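Local coordinates for uncharacterized protein (Eubacterium rectale, PDB 5COZ) that is of unknown function but probably belongs to the YycH-like regulatory proteins and, with its lipoprotein-type signal, is likely to work at the cell envelope, at residues D285-Y290 with V323-N328; S277-K282 with D345-Y350; E26-L31 with I49-A54; A138-T143 with D152-D157; D157-L160 with S164-E167. All coordinates share one frame; numbering follows the deposited sequence.

Contact 1 of 5, residues D285-Y290 with V323-N328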
# COMPACT_ATOMS: atom_id res chain seq x y z
N ASP A 285 -4.84 11.20 -22.76
CA ASP A 285 -4.35 11.18 -24.14
C ASP A 285 -3.64 9.84 -24.42
O ASP A 285 -3.81 9.28 -25.50
CB ASP A 285 -3.44 12.37 -24.39
CG ASP A 285 -3.26 12.71 -25.85
OD1 ASP A 285 -4.30 12.89 -26.57
OD2 ASP A 285 -2.09 12.89 -26.27
N LYS A 286 -2.88 9.32 -23.42
CA LYS A 286 -2.18 8.04 -23.57
C LYS A 286 -3.18 6.89 -23.65
O LYS A 286 -3.10 6.05 -24.54
CB LYS A 286 -1.23 7.82 -22.38
CG LYS A 286 -0.46 6.49 -22.41
CD LYS A 286 -1.01 5.44 -21.42
CE LYS A 286 -0.02 4.32 -21.19
NZ LYS A 286 -0.62 3.20 -20.41
N LEU A 287 -4.11 6.83 -22.69
CA LEU A 287 -5.07 5.74 -22.58
C LEU A 287 -5.97 5.65 -23.79
O LEU A 287 -6.34 4.55 -24.17
CB LEU A 287 -5.90 5.88 -21.31
CG LEU A 287 -5.10 5.73 -19.98
CD1 LEU A 287 -5.98 6.01 -18.78
CD2 LEU A 287 -4.47 4.35 -19.86
N LYS A 288 -6.27 6.78 -24.46
CA LYS A 288 -7.08 6.75 -25.68
C LYS A 288 -6.43 5.92 -26.76
O LYS A 288 -7.15 5.37 -27.60
CB LYS A 288 -7.33 8.18 -26.21
CG LYS A 288 -8.39 8.95 -25.43
CD LYS A 288 -8.49 10.37 -26.03
CE LYS A 288 -9.56 11.22 -25.42
NZ LYS A 288 -9.61 12.58 -26.06
N LYS A 289 -5.09 5.81 -26.74
CA LYS A 289 -4.31 5.05 -27.74
C LYS A 289 -4.34 3.55 -27.48
O LYS A 289 -3.90 2.78 -28.36
CB LYS A 289 -2.85 5.51 -27.73
CG LYS A 289 -2.61 6.98 -28.10
CD LYS A 289 -1.13 7.29 -27.95
CE LYS A 289 -0.77 8.72 -28.28
NZ LYS A 289 -1.03 9.63 -27.14
N TYR A 290 -4.75 3.14 -26.28
CA TYR A 290 -4.73 1.72 -25.88
C TYR A 290 -6.12 1.15 -25.81
O TYR A 290 -6.32 0.04 -25.33
CB TYR A 290 -3.99 1.56 -24.56
CG TYR A 290 -2.50 1.77 -24.74
CD1 TYR A 290 -1.67 0.75 -25.20
CD2 TYR A 290 -1.93 3.03 -24.54
CE1 TYR A 290 -0.31 0.95 -25.40
CE2 TYR A 290 -0.56 3.24 -24.71
CZ TYR A 290 0.24 2.20 -25.16
OH TYR A 290 1.59 2.41 -25.36
N VAL A 323 -1.13 7.05 -11.60
CA VAL A 323 -2.50 6.85 -12.04
C VAL A 323 -2.77 5.36 -12.06
O VAL A 323 -2.13 4.62 -12.79
CB VAL A 323 -2.80 7.49 -13.43
CG1 VAL A 323 -4.26 7.26 -13.84
CG2 VAL A 323 -2.47 8.97 -13.41
N TYR A 324 -3.74 4.93 -11.24
CA TYR A 324 -4.14 3.53 -11.18
C TYR A 324 -5.40 3.40 -12.01
O TYR A 324 -6.30 4.25 -11.88
CB TYR A 324 -4.41 3.11 -9.73
CG TYR A 324 -3.21 3.28 -8.82
CD1 TYR A 324 -3.01 4.46 -8.10
CD2 TYR A 324 -2.33 2.22 -8.59
CE1 TYR A 324 -1.95 4.60 -7.21
CE2 TYR A 324 -1.26 2.35 -7.70
CZ TYR A 324 -1.10 3.52 -6.99
OH TYR A 324 -0.03 3.67 -6.13
N TYR A 325 -5.44 2.37 -12.89
CA TYR A 325 -6.61 2.20 -13.72
C TYR A 325 -6.86 0.74 -13.99
O TYR A 325 -5.96 -0.08 -13.83
CB TYR A 325 -6.46 3.00 -15.04
CG TYR A 325 -5.39 2.45 -15.97
CD1 TYR A 325 -4.06 2.84 -15.85
CD2 TYR A 325 -5.73 1.59 -17.02
CE1 TYR A 325 -3.08 2.36 -16.73
CE2 TYR A 325 -4.76 1.09 -17.89
CZ TYR A 325 -3.44 1.47 -17.74
OH TYR A 325 -2.49 0.99 -18.63
N TYR A 326 -8.07 0.42 -14.46
CA TYR A 326 -8.42 -0.92 -14.87
C TYR A 326 -8.58 -0.98 -16.37
O TYR A 326 -9.06 -0.02 -16.97
CB TYR A 326 -9.78 -1.35 -14.26
CG TYR A 326 -9.78 -1.43 -12.77
CD1 TYR A 326 -9.12 -2.46 -12.10
CD2 TYR A 326 -10.49 -0.50 -12.00
CE1 TYR A 326 -9.14 -2.56 -10.72
CE2 TYR A 326 -10.51 -0.58 -10.60
CZ TYR A 326 -9.85 -1.62 -9.97
OH TYR A 326 -9.84 -1.72 -8.59
N GLN A 327 -8.20 -2.10 -16.98
CA GLN A 327 -8.50 -2.33 -18.38
C GLN A 327 -9.17 -3.68 -18.51
O GLN A 327 -8.67 -4.67 -17.98
CB GLN A 327 -7.28 -2.22 -19.29
CG GLN A 327 -7.66 -2.35 -20.77
CD GLN A 327 -6.52 -1.98 -21.69
OE1 GLN A 327 -5.37 -2.36 -21.46
NE2 GLN A 327 -6.83 -1.21 -22.72
N ASN A 328 -10.25 -3.71 -19.27
CA ASN A 328 -11.06 -4.92 -19.47
C ASN A 328 -10.50 -5.67 -20.67
O ASN A 328 -10.91 -5.44 -21.82
CB ASN A 328 -12.51 -4.47 -19.66
CG ASN A 328 -13.50 -5.55 -19.43
OD1 ASN A 328 -13.17 -6.65 -18.94
ND2 ASN A 328 -14.77 -5.27 -19.80
O HOH W 1 0.28 1.17 -18.03
O HOH W 2 -2.78 1.67 -21.34

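Contact 2 of 5, residues S277-K282 with D345-Y350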
# COMPACT_ATOMS: atom_id res chain seq x y z
N SER A 277 -4.40 18.05 -12.74
CA SER A 277 -5.09 18.27 -14.02
C SER A 277 -4.17 17.95 -15.19
O SER A 277 -4.61 17.35 -16.18
CB SER A 277 -5.57 19.72 -14.13
OG SER A 277 -4.51 20.61 -13.80
N SER A 278 -2.90 18.39 -15.09
CA SER A 278 -1.89 18.21 -16.14
C SER A 278 -1.61 16.73 -16.35
O SER A 278 -1.53 16.27 -17.48
CB SER A 278 -0.60 18.94 -15.78
OG SER A 278 -0.84 20.32 -15.59
N ILE A 279 -1.57 15.97 -15.25
CA ILE A 279 -1.34 14.53 -15.30
C ILE A 279 -2.55 13.82 -15.89
O ILE A 279 -2.36 12.97 -16.77
CB ILE A 279 -1.01 14.01 -13.89
CG1 ILE A 279 0.22 14.73 -13.32
CG2 ILE A 279 -0.86 12.47 -13.87
CD1 ILE A 279 1.51 14.59 -14.14
N LEU A 280 -3.77 14.15 -15.42
CA LEU A 280 -4.93 13.45 -15.94
C LEU A 280 -5.11 13.69 -17.44
O LEU A 280 -5.38 12.73 -18.16
CB LEU A 280 -6.21 13.83 -15.18
CG LEU A 280 -7.49 13.12 -15.70
CD1 LEU A 280 -7.35 11.57 -15.59
CD2 LEU A 280 -8.71 13.60 -14.93
N SER A 281 -4.96 14.94 -17.93
CA SER A 281 -5.14 15.16 -19.36
C SER A 281 -4.09 14.38 -20.18
O SER A 281 -4.43 13.80 -21.22
CB SER A 281 -5.11 16.65 -19.68
OG SER A 281 -3.83 17.16 -19.37
N LYS A 282 -2.84 14.33 -19.72
CA LYS A 282 -1.79 13.61 -20.42
C LYS A 282 -2.07 12.09 -20.37
O LYS A 282 -1.91 11.38 -21.38
CB LYS A 282 -0.45 13.96 -19.74
CG LYS A 282 0.77 13.61 -20.48
CD LYS A 282 1.88 14.48 -19.94
CE LYS A 282 3.12 14.14 -20.65
NZ LYS A 282 4.21 14.94 -20.08
N ASP A 345 0.17 3.83 -14.28
CA ASP A 345 1.13 4.67 -14.97
C ASP A 345 1.78 5.58 -13.94
O ASP A 345 1.17 5.89 -12.91
CB ASP A 345 0.47 5.46 -16.10
CG ASP A 345 0.30 4.62 -17.36
OD1 ASP A 345 1.31 4.04 -17.84
OD2 ASP A 345 -0.84 4.56 -17.89
N VAL A 346 3.02 6.00 -14.20
CA VAL A 346 3.77 6.83 -13.25
C VAL A 346 4.37 8.01 -13.98
O VAL A 346 4.96 7.83 -15.04
CB VAL A 346 4.89 6.03 -12.53
CG1 VAL A 346 5.54 6.87 -11.44
CG2 VAL A 346 4.36 4.73 -11.92
N TYR A 347 4.24 9.19 -13.38
CA TYR A 347 4.79 10.42 -13.92
C TYR A 347 5.73 11.07 -12.94
O TYR A 347 5.41 11.14 -11.76
CB TYR A 347 3.65 11.42 -14.21
CG TYR A 347 2.75 10.98 -15.34
CD1 TYR A 347 1.73 10.05 -15.13
CD2 TYR A 347 2.88 11.53 -16.61
CE1 TYR A 347 0.93 9.62 -16.19
CE2 TYR A 347 2.08 11.12 -17.66
CZ TYR A 347 1.11 10.16 -17.45
OH TYR A 347 0.35 9.81 -18.53
N ASP A 348 6.84 11.60 -13.43
CA ASP A 348 7.69 12.47 -12.61
C ASP A 348 6.79 13.66 -12.19
O ASP A 348 6.18 14.30 -13.05
CB ASP A 348 8.90 12.90 -13.46
CG ASP A 348 9.86 13.88 -12.80
OD1 ASP A 348 9.39 14.78 -12.06
OD2 ASP A 348 11.08 13.79 -13.10
N ALA A 349 6.68 13.93 -10.86
CA ALA A 349 5.71 14.97 -10.47
C ALA A 349 6.16 16.37 -10.83
O ALA A 349 5.30 17.25 -10.95
CB ALA A 349 5.41 14.89 -8.98
N TYR A 350 7.47 16.60 -11.01
CA TYR A 350 7.95 17.93 -11.39
C TYR A 350 7.80 18.16 -12.87
O TYR A 350 7.37 19.25 -13.26
CB TYR A 350 9.44 18.12 -11.06
CG TYR A 350 9.83 17.93 -9.62
CD1 TYR A 350 9.31 18.76 -8.62
CD2 TYR A 350 10.76 16.97 -9.25
CE1 TYR A 350 9.72 18.61 -7.28
CE2 TYR A 350 11.15 16.79 -7.93
CZ TYR A 350 10.67 17.66 -6.96
OH TYR A 350 11.08 17.45 -5.67

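Contact 3 of 5, residues E26-L31 with I49-A54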
# COMPACT_ATOMS: atom_id res chain seq x y z
N GLU A 26 -5.09 25.99 -7.22
CA GLU A 26 -3.81 26.61 -6.86
C GLU A 26 -3.32 26.12 -5.49
O GLU A 26 -2.12 26.11 -5.25
CB GLU A 26 -3.89 28.16 -6.91
CG GLU A 26 -4.78 28.80 -5.86
CD GLU A 26 -4.77 30.32 -5.83
OE1 GLU A 26 -5.01 30.94 -6.90
OE2 GLU A 26 -4.55 30.89 -4.74
N GLN A 27 -4.25 25.68 -4.61
CA GLN A 27 -3.93 25.13 -3.29
C GLN A 27 -4.21 23.65 -3.31
O GLN A 27 -5.34 23.23 -3.62
CB GLN A 27 -4.71 25.82 -2.17
CG GLN A 27 -4.30 27.29 -2.04
CD GLN A 27 -5.02 27.98 -0.92
OE1 GLN A 27 -5.52 27.36 0.03
NE2 GLN A 27 -5.06 29.30 -0.98
N ILE A 28 -3.20 22.86 -2.99
CA ILE A 28 -3.32 21.40 -3.05
C ILE A 28 -4.46 20.87 -2.14
O ILE A 28 -5.16 19.93 -2.51
CB ILE A 28 -1.96 20.73 -2.75
CG1 ILE A 28 -1.94 19.28 -3.27
CG2 ILE A 28 -1.58 20.80 -1.26
CD1 ILE A 28 -0.54 18.66 -3.23
N GLY A 29 -4.64 21.52 -1.00
CA GLY A 29 -5.67 21.16 -0.03
C GLY A 29 -7.08 21.41 -0.52
O GLY A 29 -8.03 20.89 0.08
N LYS A 30 -7.25 22.14 -1.64
CA LYS A 30 -8.58 22.42 -2.20
C LYS A 30 -8.97 21.48 -3.35
O LYS A 30 -10.09 21.56 -3.86
CB LYS A 30 -8.67 23.88 -2.64
CG LYS A 30 -8.75 24.81 -1.42
CD LYS A 30 -8.82 26.30 -1.76
CE LYS A 30 -10.01 26.72 -2.61
NZ LYS A 30 -11.31 26.23 -2.07
N LEU A 31 -8.08 20.54 -3.72
CA LEU A 31 -8.42 19.56 -4.75
C LEU A 31 -9.54 18.70 -4.23
O LEU A 31 -9.62 18.46 -3.02
CB LEU A 31 -7.20 18.66 -5.07
CG LEU A 31 -6.03 19.34 -5.76
CD1 LEU A 31 -4.79 18.44 -5.67
CD2 LEU A 31 -6.34 19.65 -7.24
N ILE A 49 -8.80 10.82 -5.48
CA ILE A 49 -7.70 11.76 -5.63
C ILE A 49 -6.99 11.76 -4.30
O ILE A 49 -7.62 12.06 -3.28
CB ILE A 49 -8.17 13.18 -6.02
CG1 ILE A 49 -9.07 13.17 -7.29
CG2 ILE A 49 -6.98 14.15 -6.15
CD1 ILE A 49 -8.35 12.73 -8.58
N ASN A 50 -5.71 11.37 -4.28
CA ASN A 50 -4.98 11.28 -3.01
C ASN A 50 -3.76 12.15 -3.00
O ASN A 50 -2.77 11.89 -3.72
CB ASN A 50 -4.54 9.83 -2.77
CG ASN A 50 -5.63 8.96 -2.22
OD1 ASN A 50 -6.39 9.39 -1.34
ND2 ASN A 50 -5.67 7.70 -2.66
N ILE A 51 -3.82 13.23 -2.19
CA ILE A 51 -2.65 14.10 -1.99
C ILE A 51 -2.17 13.95 -0.53
O ILE A 51 -1.23 14.62 -0.10
CB ILE A 51 -2.83 15.57 -2.45
CG1 ILE A 51 -4.04 16.28 -1.82
CG2 ILE A 51 -2.93 15.57 -3.98
CD1 ILE A 51 -3.78 16.84 -0.42
N TRP A 52 -2.86 13.07 0.24
CA TRP A 52 -2.40 12.63 1.56
C TRP A 52 -2.21 13.84 2.47
O TRP A 52 -3.11 14.68 2.52
CB TRP A 52 -1.13 11.76 1.39
CG TRP A 52 -1.34 10.66 0.38
CD1 TRP A 52 -0.93 10.65 -0.93
CD2 TRP A 52 -2.02 9.41 0.59
NE1 TRP A 52 -1.31 9.47 -1.54
CE2 TRP A 52 -1.99 8.70 -0.63
CE3 TRP A 52 -2.72 8.86 1.68
CZ2 TRP A 52 -2.59 7.44 -0.78
CZ3 TRP A 52 -3.30 7.60 1.55
CH2 TRP A 52 -3.26 6.92 0.32
N ASP A 53 -1.06 13.96 3.16
CA ASP A 53 -0.87 15.07 4.08
C ASP A 53 0.07 16.13 3.51
O ASP A 53 0.63 16.94 4.27
CB ASP A 53 -0.35 14.52 5.43
CG ASP A 53 -1.30 13.54 6.08
OD1 ASP A 53 -2.52 13.64 5.84
OD2 ASP A 53 -0.84 12.66 6.82
N ALA A 54 0.18 16.21 2.16
CA ALA A 54 1.02 17.23 1.54
C ALA A 54 0.47 18.62 1.85
O ALA A 54 -0.75 18.82 1.79
CB ALA A 54 1.04 17.02 0.04

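Contact 4 of 5, residues A138-T143 with D152-D157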
# COMPACT_ATOMS: atom_id res chain seq x y z
N ALA A 138 -4.33 -16.89 3.79
CA ALA A 138 -4.79 -18.22 3.36
C ALA A 138 -6.26 -18.18 2.94
O ALA A 138 -6.92 -19.23 2.85
CB ALA A 138 -4.57 -19.23 4.46
N SER A 139 -6.76 -16.98 2.65
CA SER A 139 -8.16 -16.80 2.32
C SER A 139 -8.33 -16.03 1.01
O SER A 139 -7.35 -15.86 0.28
CB SER A 139 -8.86 -16.09 3.49
OG SER A 139 -8.73 -16.87 4.68
N LYS A 140 -9.55 -15.58 0.69
CA LYS A 140 -9.83 -14.89 -0.57
C LYS A 140 -9.12 -13.52 -0.64
O LYS A 140 -8.75 -13.06 -1.74
CB LYS A 140 -11.35 -14.73 -0.75
CG LYS A 140 -11.81 -14.49 -2.18
CD LYS A 140 -13.33 -14.48 -2.27
CE LYS A 140 -13.84 -14.10 -3.64
NZ LYS A 140 -13.73 -15.22 -4.61
N PHE A 141 -8.95 -12.87 0.53
CA PHE A 141 -8.30 -11.56 0.56
C PHE A 141 -6.84 -11.69 0.16
O PHE A 141 -6.15 -12.63 0.57
CB PHE A 141 -8.41 -10.96 1.97
CG PHE A 141 -7.80 -9.59 2.13
CD1 PHE A 141 -8.44 -8.47 1.63
CD2 PHE A 141 -6.55 -9.43 2.73
CE1 PHE A 141 -7.89 -7.19 1.80
CE2 PHE A 141 -6.00 -8.15 2.89
CZ PHE A 141 -6.67 -7.05 2.42
N GLY A 142 -6.36 -10.69 -0.57
CA GLY A 142 -4.96 -10.60 -0.99
C GLY A 142 -4.55 -9.15 -0.91
O GLY A 142 -5.38 -8.25 -1.10
N THR A 143 -3.28 -8.90 -0.60
CA THR A 143 -2.81 -7.55 -0.39
C THR A 143 -2.23 -6.88 -1.64
O THR A 143 -1.89 -5.71 -1.53
CB THR A 143 -1.72 -7.53 0.71
OG1 THR A 143 -0.61 -8.31 0.26
CG2 THR A 143 -2.24 -8.08 2.06
N ASP A 152 -10.01 -4.63 -3.31
CA ASP A 152 -11.03 -3.60 -3.45
C ASP A 152 -12.44 -4.07 -3.07
O ASP A 152 -13.19 -3.28 -2.51
CB ASP A 152 -11.04 -3.05 -4.88
CG ASP A 152 -11.95 -1.85 -5.06
OD1 ASP A 152 -11.70 -0.81 -4.43
OD2 ASP A 152 -12.97 -1.99 -5.78
N LYS A 153 -12.76 -5.34 -3.32
CA LYS A 153 -14.11 -5.83 -3.01
C LYS A 153 -14.37 -5.90 -1.50
O LYS A 153 -15.54 -5.97 -1.08
CB LYS A 153 -14.40 -7.18 -3.67
CG LYS A 153 -13.55 -8.33 -3.17
CD LYS A 153 -13.83 -9.64 -3.92
CE LYS A 153 -12.79 -9.91 -4.99
NZ LYS A 153 -12.92 -11.28 -5.55
N PHE A 154 -13.31 -5.85 -0.69
CA PHE A 154 -13.46 -5.88 0.78
C PHE A 154 -13.48 -4.47 1.41
O PHE A 154 -13.68 -4.35 2.63
CB PHE A 154 -12.31 -6.70 1.38
CG PHE A 154 -12.33 -8.15 0.95
CD1 PHE A 154 -13.11 -9.08 1.63
CD2 PHE A 154 -11.62 -8.57 -0.17
CE1 PHE A 154 -13.14 -10.42 1.23
CE2 PHE A 154 -11.67 -9.90 -0.59
CZ PHE A 154 -12.42 -10.82 0.11
N ARG A 155 -13.33 -3.40 0.61
CA ARG A 155 -13.34 -2.04 1.13
C ARG A 155 -14.77 -1.56 1.27
O ARG A 155 -15.29 -0.92 0.36
CB ARG A 155 -12.52 -1.14 0.18
CG ARG A 155 -12.22 0.20 0.78
CD ARG A 155 -10.98 0.76 0.17
NE ARG A 155 -10.77 2.12 0.66
CZ ARG A 155 -10.36 3.11 -0.11
NH1 ARG A 155 -10.09 2.90 -1.40
NH2 ARG A 155 -10.22 4.33 0.39
N THR A 156 -15.43 -1.93 2.38
CA THR A 156 -16.84 -1.60 2.59
C THR A 156 -17.02 -0.84 3.90
O THR A 156 -16.07 -0.72 4.68
CB THR A 156 -17.68 -2.90 2.65
OG1 THR A 156 -17.51 -3.48 3.95
CG2 THR A 156 -17.33 -3.91 1.54
N ASP A 157 -18.27 -0.38 4.18
CA ASP A 157 -18.59 0.33 5.42
C ASP A 157 -19.15 -0.61 6.49
O ASP A 157 -19.63 -0.11 7.51
CB ASP A 157 -19.64 1.43 5.14
CG ASP A 157 -19.26 2.36 4.00
OD1 ASP A 157 -18.10 2.85 4.00
OD2 ASP A 157 -20.12 2.59 3.11
O HOH W 3 -10.24 -12.04 -4.05

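Contact 5 of 5, residues D157-L160 with S164-E167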
# COMPACT_ATOMS: atom_id res chain seq x y z
N ASP A 157 -18.27 -0.38 4.18
CA ASP A 157 -18.59 0.33 5.42
C ASP A 157 -19.15 -0.61 6.49
O ASP A 157 -19.63 -0.11 7.51
CB ASP A 157 -19.64 1.43 5.14
CG ASP A 157 -19.26 2.36 4.00
OD1 ASP A 157 -18.10 2.85 4.00
OD2 ASP A 157 -20.12 2.59 3.11
N LYS A 158 -19.10 -1.93 6.26
CA LYS A 158 -19.64 -2.86 7.26
C LYS A 158 -18.92 -2.70 8.61
O LYS A 158 -17.71 -2.53 8.67
CB LYS A 158 -19.53 -4.32 6.76
CG LYS A 158 -20.13 -5.35 7.73
CD LYS A 158 -20.21 -6.72 7.13
CE LYS A 158 -20.73 -7.74 8.14
NZ LYS A 158 -20.95 -9.05 7.50
N GLN A 159 -19.70 -2.71 9.68
CA GLN A 159 -19.17 -2.65 11.03
C GLN A 159 -19.22 -4.03 11.63
O GLN A 159 -20.30 -4.60 11.72
CB GLN A 159 -19.99 -1.67 11.90
CG GLN A 159 -20.20 -0.30 11.25
CD GLN A 159 -18.92 0.48 11.25
OE1 GLN A 159 -18.31 0.71 12.30
NE2 GLN A 159 -18.44 0.81 10.04
N LEU A 160 -18.08 -4.57 12.02
CA LEU A 160 -18.05 -5.90 12.64
C LEU A 160 -18.59 -5.79 14.05
O LEU A 160 -18.71 -4.68 14.58
CB LEU A 160 -16.66 -6.51 12.59
CG LEU A 160 -16.14 -6.70 11.15
CD1 LEU A 160 -14.68 -7.14 11.17
CD2 LEU A 160 -17.00 -7.74 10.36
N SER A 164 -16.30 -1.24 16.71
CA SER A 164 -16.64 -0.39 15.58
C SER A 164 -15.40 -0.12 14.73
O SER A 164 -14.26 -0.27 15.21
CB SER A 164 -17.22 0.94 16.06
OG SER A 164 -16.21 1.71 16.70
N ALA A 165 -15.62 0.30 13.48
CA ALA A 165 -14.49 0.64 12.61
C ALA A 165 -13.70 1.81 13.18
O ALA A 165 -12.47 1.82 13.09
CB ALA A 165 -15.00 0.98 11.23
N GLU A 166 -14.42 2.78 13.82
CA GLU A 166 -13.79 3.94 14.45
C GLU A 166 -12.87 3.48 15.60
O GLU A 166 -11.72 3.94 15.68
CB GLU A 166 -14.86 4.92 14.94
CG GLU A 166 -14.30 6.20 15.56
CD GLU A 166 -15.32 7.12 16.20
OE1 GLU A 166 -16.12 6.65 17.04
OE2 GLU A 166 -15.27 8.34 15.90
N GLU A 167 -13.34 2.57 16.48
CA GLU A 167 -12.53 2.07 17.58
C GLU A 167 -11.34 1.24 17.05
O GLU A 167 -10.23 1.35 17.57
CB GLU A 167 -13.39 1.26 18.56
CG GLU A 167 -12.69 1.06 19.90
CD GLU A 167 -13.44 0.32 20.99
OE1 GLU A 167 -14.66 0.55 21.14
OE2 GLU A 167 -12.79 -0.45 21.73
O HOH W 4 -17.30 3.24 13.23

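Contact 1 of 5, residues D285-Y290 with V323-N328
Leu287 lays its CD2 methyl over one face of the Tyr325 ring. The methyl stands 3.8 Å from the ring centroid, only 16° off the normal, and is displaced toward the hydroxyl end, where CZ is the nearest ring atom; this is a CH-pi contact. Lys286 reaches the same tyrosine from another direction, nearly perpendicular to it. In the conformer modelled here its CG lies anti to the backbone N (chi1 179°) and the chain bends at chi2, which carries NZ to the hydroxyl end. NZ and Tyr325 OH are 3.4 Å apart, but the angle is too poor for a hydrogen bond. In this conformer water 2 can join them instead, 2.8 Å from Lys286 NZ and 2.8 Å from Tyr325 OH. Water 1, in the ring plane, would make a second bridge, weak on the lysine side, and Asp345 would meet the charge directly in a salt bridge. Here the last turn of helix 276-288 packs against strand 314-330 of the mixed sheet, and alternate strand residues, Tyr325 and Gln327, face the helix. Gln327 extends beyond CG and brings NE2 to Tyr290 O at 2.9 Å. That bond is weak, bent to 129° at the hydrogen. The same amide also gives a hydrogen bond to Gly294 O, while Gln327 OE1 accepts from Gln329.

Contact 2 of 5, residues S277-K282 with D345-Y350
Tyr347 points from its strand toward helix 276-288, and its side chain touches Ile279 first and Lys282 further out. At the root, Tyr347 CB lies 3.8 Å from Ile279 CD1, and the same methyl is close to CG. Beyond CG the second branch of Ile279 takes over: CG2 sits over one face of the ring, 3.8 Å from Tyr347 CD1. Measured to the ring centroid, Ile279 CG2 is 4.2 Å away and 27° off the normal, a CH-pi contact shifted to the CD1 side. With CG1 beside the backbone N (chi1 -58°), Ile279 CG2 lies anti to that N and over the ring, while chi2 (-59°) carries CD1 to the base. Ile279 and Tyr347 lie alongside, pointing opposite ways. On the other ring branch, Tyr347 CE2 meets the aliphatic part of Lys282, with CG 4.0 Å away; that chain passes the ring obliquely and continues, extended, to a hydrogen bond between NZ and Gly352 O. The phenol OH ends beside the helix backbone, 3.8 Å from Lys282 C, and is hydrogen-bonded to Glu283, one residue along the helix. Tyr347 lies between helix 276-288 and strand 338-348, where the helix packs on the mixed sheet; Trp321 of the antiparallel neighbour, strand 314-330, also touches Ile279, and Leu280, on another side of the helix, packs on helix 16-22 and strand 295-311.

Contact 3 of 5, residues E26-L31 with I49-A54
Ile28 and Ile51 face each other with their CA atoms 7.4 Å apart, the first opening a 3-10 turn (28-30) and the second a type II' beta turn that runs to Ala54 and is closed by Ala54 N to Ile51 O at 3.1 Å. The two isoleucines overlap side by side, each directed toward the other's backbone. Ile28 puts CG1 anti to its own N (chi1 -161°), so that CG1 and CD1 both lie against the branched carbon of Ile51; CG1 is 3.9 Å from Ile51 CB. Farther out, Ile28 CD1 meets the Ala54 methyl, CB, at 4.0 Å, while its CG2 rests against the Ala54 carbonyl. Just after the 3-10 turn, Leu31 comes in obliquely, its CD1 3.8 Å from Ile51 CG2. The contact joins the loop that leads from helix 16-22 into strand 34-40 to the turn leaving strand 43-50, the antiparallel partner of that strand in the mixed sheet. With an alanine in place of Ile51, CG2 and the CG1 branch would be gone, which would probably leave Leu31 CD1 without its partner and open a gap beside Ile28. Leu303 of strand 295-311 touches both Ile28 and Ala54, and Tyr57 packs on Ile28 and Leu31.

Contact 4 of 5, residues A138-T143 with D152-D157
Phe141 swings its ring out anti to the backbone N (chi1 -179°), whereas Phe154 sets CG beside its own N and anti to the carbonyl carbon (chi1 -64°); the two rings then meet as an offset edge-to-face pair. The planes stand at 82°, with centroids 5.6 Å apart. Phe141 supplies the edge: its CD1 comes within 3.7 Å of Phe154 CD2, and its CB lies over the same ring, toward the rim. At the edge of Phe154, CZ meets Lys140 CB at 4.1 Å. The pair ties two parts of the loop between helices 130-137 and 165-178, the second starting with the end of a 3-10 turn, and Phe141 continues inward onto Val213 and Phe215 of strand 211-220 in the antiparallel sheet. A serine in place of Phe154 would probably leave the Phe141 edge without the face it meets and open a gap beside Lys140 CB. On the exposed side Lys140 and Lys153 lie nearly square to each other. In the Lys153 conformer modelled here, Lys140 NZ is 4.1 Å from Lys153 NZ, so any repulsion is doubtful. Water 3 there accepts from Lys153 NZ at 3.2 Å and donates to Lys140 O.

Contact 5 of 5, residues D157-L160 with S164-E167
Gln159 and Ala165 are joined by the one direct hydrogen bond between the two segments: Ala165 N donates to Gln159 OE1 over 3.0 Å, almost straight at 173°. The donor stands 33° out of the carbonyl plane of the amide. A second link runs through water 4, which donates to the same OE1 at 2.9 Å and accepts from Glu166 N at 3.0 Å. OE1 therefore takes two hydrogens, one from a helix N-H and one from the water that serves the next N-H along. Within the segments, the other half of the amide is tied as well: Gln159 NE2 donates to Asp157 O at 2.9 Å, a partner close to the plane of its own amide but well above that of the acceptor carbonyl. With bonds at both ends the amide is held against rotation. Its place follows from a chain that bends at chi2 (-72°), turning the amide toward the helix start. This is an N-terminal helix cap: Ser164 is the N-cap residue of helix 165-178, and its OG accepts from Glu167 N at 3.0 Å, while Gln159, from the loop before it, takes the N-H of the first helical residue. Van der Waals contact adds the Ala165 methyl, whose CB lies 3.5 Å from Gln159 OE1 and 3.6 Å from NE2. Ala165 also touches Leu189 of strand 188-192.

Contacts 1 and 2 share helix 276-288 and use neighbouring strands of the mixed sheet. Their centres are 13 Å apart, and they meet directly where Val323 O lies 2.8 Å from Asp345 N, a probable hydrogen bond, and where Val323 CG2 packs 3.9 Å from Ile279 CG2; the modelled conformer of Lys286 adds a salt bridge to Asp345. Contact 3 reaches the same sheet through strand 43-50, its centre 15 Å from that of contact 2, without touching it. Contacts 4 and 5 follow one another along the loop before helix 165-178 and share Asp157. Contact 4 brushes contact 1 through Tyr326 and Asp152. The bound sodium, held by Gln208 and Asp210, is about 11 Å from the side chain of Phe154 and about 13 Å from that of Gln159.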